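Local coordinates for protein beta-1,4-mannanase (Cryptopygus antarcticus, PDB 4OOU) that hydrolyses internal beta-1,4-mannosidic linkages in the backbones of mannans, galactomannans and glucomannans, releasing mainly short manno-oligosaccharides, at residues S51-N55 with G56-S60; F146-E149 with S150-N153; Y327-A330 with Y331-Y335. All blocks are in the same frame, centred on the assembly; numbering follows the deposited sequence.

Contact 1: residues S51-N55 with G56-S60; sequences SDFGN and GQYAS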
ATOM      1  N   SER A  51       6.145  11.207  11.210  1.00 38.95           N
ATOM      2  CA  SER A  51       6.993  11.069  12.420  1.00 40.34           C
ATOM      3  C   SER A  51       6.633   9.930  13.436  1.00 40.74           C
ATOM      4  O   SER A  51       6.901  10.053  14.636  1.00 40.54           O
ATOM      5  CB  SER A  51       7.096  12.406  13.155  1.00 39.80           C
ATOM      6  OG  SER A  51       5.846  12.863  13.595  1.00 39.24           O
ATOM      7  N   ASP A  52       6.088   8.817  12.949  1.00 38.57           N
ATOM      8  CA  ASP A  52       5.685   7.722  13.806  1.00 38.65           C
ATOM      9  C   ASP A  52       6.874   6.892  14.188  1.00 39.43           C
ATOM     10  O   ASP A  52       6.966   6.433  15.315  1.00 42.75           O
ATOM     11  CB  ASP A  52       4.708   6.798  13.099  1.00 41.28           C
ATOM     12  CG  ASP A  52       3.283   7.305  13.126  1.00 41.02           C
ATOM     13  OD1 ASP A  52       2.906   8.027  14.070  1.00 38.05           O
ATOM     14  OD2 ASP A  52       2.542   6.946  12.181  1.00 41.47           O
ATOM     15  N   PHE A  53       7.747   6.664  13.214  1.00 39.23           N
ATOM     16  CA  PHE A  53       8.986   5.951  13.398  1.00 36.04           C
ATOM     17  C   PHE A  53      10.224   6.814  13.061  1.00 40.47           C
ATOM     18  O   PHE A  53      10.180   7.667  12.144  1.00 37.67           O
ATOM     19  CB  PHE A  53       8.989   4.775  12.459  1.00 38.26           C
ATOM     20  CG  PHE A  53       7.706   4.012  12.432  1.00 37.47           C
ATOM     21  CD1 PHE A  53       7.498   2.951  13.305  1.00 33.88           C
ATOM     22  CD2 PHE A  53       6.719   4.335  11.503  1.00 38.59           C
ATOM     23  CE1 PHE A  53       6.321   2.242  13.260  1.00 36.44           C
ATOM     24  CE2 PHE A  53       5.534   3.628  11.448  1.00 38.45           C
ATOM     25  CZ  PHE A  53       5.335   2.573  12.327  1.00 38.52           C
ATOM     26  N   GLY A  54      11.329   6.551  13.770  1.00 37.66           N
ATOM     27  CA  GLY A  54      12.577   7.306  13.614  1.00 39.27           C
ATOM     28  C   GLY A  54      12.705   8.404  14.655  1.00 39.35           C
ATOM     29  O   GLY A  54      11.677   8.831  15.236  1.00 39.46           O
ATOM     30  N   ASN A  55      13.949   8.862  14.891  1.00 38.54           N
ATOM     31  CA  ASN A  55      14.247  10.012  15.783  1.00 36.75           C
ATOM     32  C   ASN A  55      13.521   9.888  17.114  1.00 39.94           C
ATOM     33  O   ASN A  55      12.888  10.824  17.607  1.00 44.78           O
ATOM     34  CB  ASN A  55      13.917  11.350  15.108  1.00 39.02           C
ATOM     35  CG  ASN A  55      14.846  11.665  13.932  1.00 40.51           C
ATOM     36  OD1 ASN A  55      15.899  11.042  13.763  1.00 40.80           O
ATOM     37  ND2 ASN A  55      14.467  12.658  13.124  1.00 39.20           N
ATOM     38  N   GLY A  56      13.597   8.682  17.664  1.00 41.37           N
ATOM     39  CA  GLY A  56      12.970   8.338  18.912  1.00 40.41           C
ATOM     40  C   GLY A  56      11.526   8.726  19.050  1.00 39.15           C
ATOM     41  O   GLY A  56      11.070   8.922  20.170  1.00 42.15           O
ATOM     42  N   GLN A  57      10.799   8.821  17.939  1.00 39.10           N
ATOM     43  CA  GLN A  57       9.411   9.353  17.978  1.00 39.44           C
ATOM     44  C   GLN A  57       8.391   8.259  18.246  1.00 37.28           C
ATOM     45  O   GLN A  57       7.235   8.527  18.533  1.00 36.43           O
ATOM     46  CB  GLN A  57       9.051  10.077  16.664  1.00 36.74           C
ATOM     47  CG  GLN A  57       9.888  11.311  16.368  1.00 34.73           C
ATOM     48  CD  GLN A  57       9.720  12.415  17.381  1.00 34.02           C
ATOM     49  OE1 GLN A  57       8.650  12.595  17.975  1.00 34.47           O
ATOM     50  NE2 GLN A  57      10.775  13.189  17.570  1.00 32.56           N
ATOM     51  N   TYR A  58       8.839   7.018  18.146  1.00 41.18           N
ATOM     52  CA  TYR A  58       7.976   5.869  18.344  1.00 40.69           C
ATOM     53  C   TYR A  58       7.570   5.686  19.793  1.00 40.18           C
ATOM     54  O   TYR A  58       6.501   5.117  20.059  1.00 46.08           O
ATOM     55  CB  TYR A  58       8.699   4.643  17.846  1.00 41.43           C
ATOM     56  CG  TYR A  58       7.930   3.349  17.901  1.00 43.43           C
ATOM     57  CD1 TYR A  58       7.039   3.003  16.898  1.00 45.19           C
ATOM     58  CD2 TYR A  58       8.129   2.443  18.915  1.00 42.09           C
ATOM     59  CE1 TYR A  58       6.357   1.794  16.924  1.00 41.78           C
ATOM     60  CE2 TYR A  58       7.443   1.246  18.944  1.00 42.92           C
ATOM     61  CZ  TYR A  58       6.558   0.923  17.942  1.00 41.48           C
ATOM     62  OH  TYR A  58       5.880  -0.285  17.957  1.00 42.73           O
ATOM     63  N   ALA A  59       8.403   6.144  20.728  1.00 38.07           N
ATOM     64  CA  ALA A  59       8.050   6.101  22.169  1.00 38.87           C
ATOM     65  C   ALA A  59       6.754   6.856  22.458  1.00 38.95           C
ATOM     66  O   ALA A  59       6.034   6.532  23.391  1.00 41.38           O
ATOM     67  CB  ALA A  59       9.179   6.643  23.043  1.00 36.08           C
ATOM     68  N   SER A  60       6.449   7.847  21.639  1.00 40.29           N
ATOM     69  CA  SER A  60       5.255   8.651  21.845  1.00 42.20           C
ATOM     70  C   SER A  60       4.088   8.060  21.088  1.00 42.36           C
ATOM     71  O   SER A  60       2.970   7.897  21.594  1.00 41.61           O
ATOM     72  CB  SER A  60       5.515  10.046  21.310  1.00 44.69           C
ATOM     73  OG  SER A  60       4.282  10.707  21.168  1.00 50.00           O
TER
HETATM   74  O   HOH W   1       6.090  12.650  16.277  1.00 31.72           O
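A type I' turn, in which Asn55 and Gly56 both have positive phi, swings the chain back from Gly54 to Gln57. Gln57 N donates to Gly54 O at 2.8 Å, the bond that closes the turn. Asparagine tolerates the left-handed conformation better than most residues, and here its OD1 also accepts from Ser105 OG and Lys106 N; glycine suits the next place because positive phi favours it. Gly54 suits its own place because its backbone angles (phi 97°) leave no room for a CB beside the carbonyl of Phe53. Gln57 turns back over the loop, its CB 3.0 Å from Ser51 O. A bend at chi2 (-64°) helps bring OE1 to a water that donates to it and accepts from Ser51 OG at 2.7 Å. On the buried side the rings of Phe53 and Tyr58 meet rim to rim, planes 24° apart, with Phe53 CD1 3.6 Å from Tyr58 CD1. Both rest on helix 109-122, where Asp115 takes the Tyr58 hydroxyl. Tyr58 CA also makes a CH...O contact of 3.2 Å with Asp52 O. This tight turn belongs to the loop that leaves strand 35-43 of the TIM barrel and leads into helix 58-74.

Contact 2: residues F146-E149 with S150-N153; sequences FWDE and SKLN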
ATOM      1  N   PHE A 146      13.298  10.725  -7.692  1.00 40.67           N
ATOM      2  CA  PHE A 146      12.711  10.423  -9.001  1.00 41.91           C
ATOM      3  C   PHE A 146      13.595  10.739 -10.197  1.00 43.92           C
ATOM      4  O   PHE A 146      13.434  10.124 -11.238  1.00 45.89           O
ATOM      5  CB  PHE A 146      11.385  11.150  -9.171  1.00 42.84           C
ATOM      6  CG  PHE A 146      10.311  10.577  -8.332  1.00 45.62           C
ATOM      7  CD1 PHE A 146      10.089  11.048  -7.064  1.00 47.65           C
ATOM      8  CD2 PHE A 146       9.593   9.491  -8.773  1.00 49.26           C
ATOM      9  CE1 PHE A 146       9.115  10.482  -6.264  1.00 50.58           C
ATOM     10  CE2 PHE A 146       8.611   8.920  -7.987  1.00 49.38           C
ATOM     11  CZ  PHE A 146       8.368   9.420  -6.729  1.00 50.79           C
ATOM     12  N   TRP A 147      14.516  11.689 -10.067  1.00 42.66           N
ATOM     13  CA  TRP A 147      15.325  12.085 -11.199  1.00 44.24           C
ATOM     14  C   TRP A 147      16.795  11.597 -11.165  1.00 49.54           C
ATOM     15  O   TRP A 147      17.343  11.233 -12.210  1.00 52.02           O
ATOM     16  CB  TRP A 147      15.266  13.580 -11.331  1.00 42.97           C
ATOM     17  CG  TRP A 147      13.895  14.143 -11.551  1.00 40.86           C
ATOM     18  CD1 TRP A 147      13.073  14.646 -10.604  1.00 41.94           C
ATOM     19  CD2 TRP A 147      13.207  14.295 -12.800  1.00 41.02           C
ATOM     20  NE1 TRP A 147      11.905  15.111 -11.173  1.00 42.95           N
ATOM     21  CE2 TRP A 147      11.969  14.915 -12.523  1.00 42.68           C
ATOM     22  CE3 TRP A 147      13.522  13.974 -14.134  1.00 44.83           C
ATOM     23  CZ2 TRP A 147      11.035  15.214 -13.517  1.00 44.81           C
ATOM     24  CZ3 TRP A 147      12.592  14.267 -15.130  1.00 45.23           C
ATOM     25  CH2 TRP A 147      11.361  14.892 -14.814  1.00 45.67           C
ATOM     26  N   ASP A 148      17.406  11.552  -9.977  1.00 49.56           N
ATOM     27  CA  ASP A 148      18.856  11.323  -9.821  1.00 49.31           C
ATOM     28  C   ASP A 148      19.218   9.872  -9.488  1.00 49.65           C
ATOM     29  O   ASP A 148      19.112   9.439  -8.337  1.00 48.40           O
ATOM     30  CB  ASP A 148      19.386  12.254  -8.725  1.00 50.26           C
ATOM     31  CG  ASP A 148      20.895  12.397  -8.724  1.00 50.31           C
ATOM     32  OD1 ASP A 148      21.647  11.397  -8.802  1.00 52.93           O
ATOM     33  OD2 ASP A 148      21.331  13.546  -8.593  1.00 54.65           O
ATOM     34  N   GLU A 149      19.702   9.143 -10.488  1.00 50.64           N
ATOM     35  CA  GLU A 149      20.054   7.743 -10.316  1.00 50.32           C
ATOM     36  C   GLU A 149      20.999   7.496  -9.141  1.00 51.70           C
ATOM     37  O   GLU A 149      20.876   6.475  -8.478  1.00 54.10           O
ATOM     38  CB  GLU A 149      20.677   7.170 -11.592  1.00 55.21           C
ATOM     39  CG  GLU A 149      19.796   7.255 -12.832  1.00 56.50           C
ATOM     40  CD  GLU A 149      20.220   6.318 -13.954  1.00 63.39           C
ATOM     41  OE1 GLU A 149      21.276   5.627 -13.845  1.00 63.93           O
ATOM     42  OE2 GLU A 149      19.470   6.275 -14.961  1.00 64.20           O
ATOM     43  N   SER A 150      21.942   8.402  -8.872  1.00 53.25           N
ATOM     44  CA  SER A 150      22.915   8.186  -7.758  1.00 48.48           C
ATOM     45  C   SER A 150      22.273   8.406  -6.393  1.00 43.62           C
ATOM     46  O   SER A 150      22.568   7.680  -5.430  1.00 38.34           O
ATOM     47  CB  SER A 150      24.182   9.060  -7.897  1.00 47.75           C
ATOM     48  OG  SER A 150      23.878  10.451  -7.916  1.00 47.73           O
ATOM     49  N   LYS A 151      21.393   9.405  -6.324  1.00 41.47           N
ATOM     50  CA  LYS A 151      20.737   9.751  -5.079  1.00 42.85           C
ATOM     51  C   LYS A 151      19.734   8.677  -4.689  1.00 42.79           C
ATOM     52  O   LYS A 151      19.520   8.417  -3.505  1.00 45.13           O
ATOM     53  CB  LYS A 151      20.060  11.125  -5.195  1.00 49.78           C
ATOM     54  CG  LYS A 151      21.012  12.331  -5.281  1.00 49.39           C
ATOM     55  CD  LYS A 151      20.263  13.653  -5.472  1.00 49.30           C
ATOM     56  CE  LYS A 151      21.204  14.866  -5.499  1.00 49.32           C
ATOM     57  NZ  LYS A 151      20.522  16.173  -5.732  1.00 48.95           N
ATOM     58  N   LEU A 152      19.121   8.038  -5.683  1.00 43.82           N
ATOM     59  CA  LEU A 152      18.192   6.918  -5.424  1.00 43.28           C
ATOM     60  C   LEU A 152      18.904   5.725  -4.846  1.00 44.70           C
ATOM     61  O   LEU A 152      18.413   5.098  -3.882  1.00 42.30           O
ATOM     62  CB  LEU A 152      17.475   6.482  -6.704  1.00 43.32           C
ATOM     63  CG  LEU A 152      16.339   5.441  -6.596  1.00 43.23           C
ATOM     64  CD1 LEU A 152      15.439   5.622  -5.385  1.00 43.33           C
ATOM     65  CD2 LEU A 152      15.490   5.508  -7.849  1.00 42.96           C
ATOM     66  N   ASN A 153      20.061   5.415  -5.435  1.00 41.70           N
ATOM     67  CA  ASN A 153      20.893   4.364  -4.900  1.00 44.94           C
ATOM     68  C   ASN A 153      21.370   4.664  -3.477  1.00 43.16           C
ATOM     69  O   ASN A 153      21.626   3.729  -2.711  1.00 42.30           O
ATOM     70  CB  ASN A 153      22.096   4.061  -5.806  1.00 47.84           C
ATOM     71  CG  ASN A 153      21.709   3.271  -7.050  1.00 51.12           C
ATOM     72  OD1 ASN A 153      21.151   2.165  -6.968  1.00 51.88           O
ATOM     73  ND2 ASN A 153      22.016   3.835  -8.218  1.00 51.10           N
TER
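Asp148 OD1 draws in three donors from the two residues that follow Glu149. Ser150 OG gives the shortest of these bonds, 2.6 Å, meeting the oxygen on its syn side and 21° out of the carboxylate plane. Lys151 N donates at 3.2 Å from well above that plane, and Ser150 N adds a weak bond at a poorer angle. A chi1 of -164° sets the Asp148 carboxylate opposite its own nitrogen and puts OD1 within hydrogen-bonding distance of the amides of Ser150 and Lys151. This is an N-cap at the start of helix 149-167: aspartate suits it because a short acceptor can take up amides that have no earlier carbonyl to bind, and its negative charge probably interacts favourably with the helix dipole. Residues 147 to 151 all bind substrate. OD2 faces the extended chain of Lys151, lying 3.3 Å from Lys151 CD, while its salt bridge to Lys151 NZ is long, 4.0 Å. The main chain takes over beyond the cap: Leu152 N reaches Asp148 O at 3.0 Å, and Asn153 N makes a weak bond to Glu149 O. The Glu149 carboxylate has its partner on helix 215-232, where OE2 forms a salt bridge with Lys220 NZ.

Contact 3: residues Y327-A330 with Y331-Y335; sequences YKYA and YNNGY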
ATOM      1  N   TYR A 327     -17.677  -4.221   3.024  1.00 34.21           N
ATOM      2  CA  TYR A 327     -16.738  -5.280   3.336  1.00 37.56           C
ATOM      3  C   TYR A 327     -17.173  -6.553   2.624  1.00 40.52           C
ATOM      4  O   TYR A 327     -16.357  -7.208   1.930  1.00 39.76           O
ATOM      5  CB  TYR A 327     -16.613  -5.512   4.847  1.00 37.51           C
ATOM      6  CG  TYR A 327     -15.553  -4.657   5.532  1.00 38.90           C
ATOM      7  CD1 TYR A 327     -14.222  -5.045   5.513  1.00 37.96           C
ATOM      8  CD2 TYR A 327     -15.883  -3.482   6.213  1.00 38.46           C
ATOM      9  CE1 TYR A 327     -13.243  -4.291   6.115  1.00 37.83           C
ATOM     10  CE2 TYR A 327     -14.898  -2.716   6.806  1.00 38.94           C
ATOM     11  CZ  TYR A 327     -13.575  -3.137   6.753  1.00 39.11           C
ATOM     12  OH  TYR A 327     -12.553  -2.423   7.348  1.00 40.31           O
ATOM     13  N   LYS A 328     -18.458  -6.870   2.779  1.00 39.99           N
ATOM     14  CA  LYS A 328     -19.070  -8.043   2.158  1.00 42.46           C
ATOM     15  C   LYS A 328     -19.070  -8.018   0.628  1.00 37.86           C
ATOM     16  O   LYS A 328     -18.894  -9.065   0.006  1.00 37.97           O
ATOM     17  CB  LYS A 328     -20.487  -8.288   2.702  1.00 46.08           C
ATOM     18  CG  LYS A 328     -20.509  -9.328   3.827  1.00 51.67           C
ATOM     19  CD  LYS A 328     -21.906  -9.580   4.379  1.00 56.35           C
ATOM     20  CE  LYS A 328     -22.420  -8.378   5.156  1.00 55.12           C
ATOM     21  NZ  LYS A 328     -23.517  -8.764   6.082  1.00 60.31           N
ATOM     22  N   TYR A 329     -19.245  -6.846   0.031  1.00 36.54           N
ATOM     23  CA  TYR A 329     -19.236  -6.727  -1.412  1.00 36.92           C
ATOM     24  C   TYR A 329     -17.859  -7.108  -1.924  1.00 34.84           C
ATOM     25  O   TYR A 329     -17.735  -7.909  -2.819  1.00 41.03           O
ATOM     26  CB  TYR A 329     -19.608  -5.297  -1.857  1.00 41.02           C
ATOM     27  CG  TYR A 329     -19.692  -5.117  -3.377  1.00 41.19           C
ATOM     28  CD1 TYR A 329     -18.548  -5.096  -4.168  1.00 41.52           C
ATOM     29  CD2 TYR A 329     -20.930  -4.984  -4.017  1.00 41.15           C
ATOM     30  CE1 TYR A 329     -18.629  -4.927  -5.557  1.00 42.66           C
ATOM     31  CE2 TYR A 329     -21.019  -4.815  -5.392  1.00 41.95           C
ATOM     32  CZ  TYR A 329     -19.872  -4.792  -6.166  1.00 41.56           C
ATOM     33  OH  TYR A 329     -19.969  -4.643  -7.543  1.00 42.92           O
ATOM     34  N   ALA A 330     -16.830  -6.541  -1.327  1.00 33.37           N
ATOM     35  CA  ALA A 330     -15.465  -6.815  -1.715  1.00 35.67           C
ATOM     36  C   ALA A 330     -15.103  -8.305  -1.593  1.00 38.88           C
ATOM     37  O   ALA A 330     -14.470  -8.880  -2.491  1.00 40.19           O
ATOM     38  CB  ALA A 330     -14.523  -5.967  -0.882  1.00 35.16           C
ATOM     39  N   TYR A 331     -15.531  -8.932  -0.501  1.00 39.79           N
ATOM     40  CA  TYR A 331     -15.288 -10.356  -0.274  1.00 41.02           C
ATOM     41  C   TYR A 331     -16.031 -11.256  -1.274  1.00 42.04           C
ATOM     42  O   TYR A 331     -15.517 -12.320  -1.694  1.00 31.53           O
ATOM     43  CB  TYR A 331     -15.708 -10.704   1.157  1.00 44.74           C
ATOM     44  CG  TYR A 331     -15.391 -12.119   1.592  1.00 46.14           C
ATOM     45  CD1 TYR A 331     -14.252 -12.406   2.323  1.00 48.94           C
ATOM     46  CD2 TYR A 331     -16.236 -13.166   1.267  1.00 50.08           C
ATOM     47  CE1 TYR A 331     -13.961 -13.714   2.722  1.00 55.15           C
ATOM     48  CE2 TYR A 331     -15.969 -14.472   1.661  1.00 54.38           C
ATOM     49  CZ  TYR A 331     -14.832 -14.755   2.392  1.00 57.23           C
ATOM     50  OH  TYR A 331     -14.580 -16.065   2.792  1.00 59.55           O
ATOM     51  N   ASN A 332     -17.243 -10.828  -1.656  1.00 44.88           N
ATOM     52  CA  ASN A 332     -18.096 -11.666  -2.517  1.00 46.55           C
ATOM     53  C   ASN A 332     -17.901 -11.476  -3.999  1.00 45.49           C
ATOM     54  O   ASN A 332     -18.340 -12.315  -4.769  1.00 41.92           O
ATOM     55  CB  ASN A 332     -19.579 -11.491  -2.188  1.00 46.32           C
ATOM     56  CG  ASN A 332     -19.960 -12.123  -0.865  1.00 46.25           C
ATOM     57  OD1 ASN A 332     -20.812 -11.609  -0.165  1.00 42.38           O
ATOM     58  ND2 ASN A 332     -19.313 -13.234  -0.507  1.00 45.27           N
ATOM     59  N   ASN A 333     -17.248 -10.392  -4.401  1.00 44.39           N
ATOM     60  CA  ASN A 333     -17.122 -10.088  -5.819  1.00 42.72           C
ATOM     61  C   ASN A 333     -15.690 -10.121  -6.265  1.00 41.65           C
ATOM     62  O   ASN A 333     -15.257  -9.342  -7.117  1.00 45.82           O
ATOM     63  CB  ASN A 333     -17.793  -8.757  -6.123  1.00 44.58           C
ATOM     64  CG  ASN A 333     -19.302  -8.847  -6.012  1.00 44.94           C
ATOM     65  OD1 ASN A 333     -19.908  -8.288  -5.104  1.00 45.03           O
ATOM     66  ND2 ASN A 333     -19.907  -9.583  -6.922  1.00 47.88           N
ATOM     67  N   GLY A 334     -14.948 -11.049  -5.674  1.00 41.95           N
ATOM     68  CA  GLY A 334     -13.633 -11.419  -6.172  1.00 39.41           C
ATOM     69  C   GLY A 334     -12.442 -10.636  -5.651  1.00 37.80           C
ATOM     70  O   GLY A 334     -11.308 -10.945  -6.006  1.00 38.47           O
ATOM     71  N   TYR A 335     -12.645  -9.637  -4.803  1.00 35.20           N
ATOM     72  CA  TYR A 335     -11.477  -8.873  -4.394  1.00 36.40           C
ATOM     73  C   TYR A 335     -10.672  -9.609  -3.333  1.00 36.14           C
ATOM     74  O   TYR A 335     -11.214 -10.429  -2.583  1.00 32.88           O
ATOM     75  CB  TYR A 335     -11.837  -7.470  -3.952  1.00 35.83           C
ATOM     76  CG  TYR A 335     -12.507  -6.680  -5.035  1.00 37.13           C
ATOM     77  CD1 TYR A 335     -11.761  -5.920  -5.923  1.00 38.49           C
ATOM     78  CD2 TYR A 335     -13.888  -6.705  -5.179  1.00 36.28           C
ATOM     79  CE1 TYR A 335     -12.374  -5.208  -6.937  1.00 39.64           C
ATOM     80  CE2 TYR A 335     -14.512  -5.977  -6.168  1.00 38.21           C
ATOM     81  CZ  TYR A 335     -13.755  -5.229  -7.041  1.00 40.33           C
ATOM     82  OH  TYR A 335     -14.386  -4.512  -8.015  1.00 40.41           O
TER
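Lys328 O accepts from Asn332 N at 2.9 Å, and one residue earlier Tyr327 O takes Tyr331 N at 3.1 Å; these are the last two i+4 bonds of helix 323-332 that are not weak. The pattern then frays. Tyr329 O receives two weak bonds, from Asn332 N and Asn333 N, as the spiral tightens and Asn333 leaves helical angles. Ala330 O skips ahead instead to Tyr335 N, 3.0 Å away, and this 6→1 backbone bond closes the helix end around Gly334. A phi of 89° at that residue favours glycine.

The side chains pack round this terminus. Asn333 lies across Tyr329, its amide over one face of the ring and turned 43° from it. Tyr329 has CG anti to its own N (chi1 -177°), which swings the ring out beside the helix, where Asn333 can lie over its face. At the edge of the same ring, near its plane, lies Tyr335 CE2, 4.3 Å from Tyr329 CE1. Tyr335 in turn presents its edge, in plane, to Ala330 O, with CD2 3.5 Å from that oxygen. Ala330 is small enough for the helix to lie close on Phe38, Ile310 and Ala338 of the barrel strands.

Tyrosine suits the places of Tyr327 and Tyr331 because a large ring can fill a buried site while its hydroxyl finds a backbone carbonyl, Gly41 O for Tyr327 and Gly375 O for Tyr331; Tyr329 OH bonds to Val296 O. In this beta-alpha-beta unit the carbonyls of residues 327 to 330 are thus satisfied by the late amides of residues 331 to 335, so they need no outside partner, while Gly334 lets the chain turn off the helix and the tyrosines tie it to the surrounding chain through apolar packing and hydroxyl bonds.

Overall arrangement
The three contacts follow one another along the chain without touching, each at an end of a helix in the TIM barrel: contacts 1 and 2 lie where helices begin, contact 3 where one stops. Contacts 1 and 2 have centres about 27 Å apart; contact 3 lies across the centre of the chain from both, about 36 Å and 40 Å away between centres. Contact 2 itself contains substrate-binding residues. In contact 1, Asp52 has its side chain about 6 Å from that of substrate-binding Trp83. In contact 3, the Tyr327 side chain is about 10 Å from that of Glu312, the probable nucleophile, and about 9 Å from that of Trp341, another substrate-binding residue.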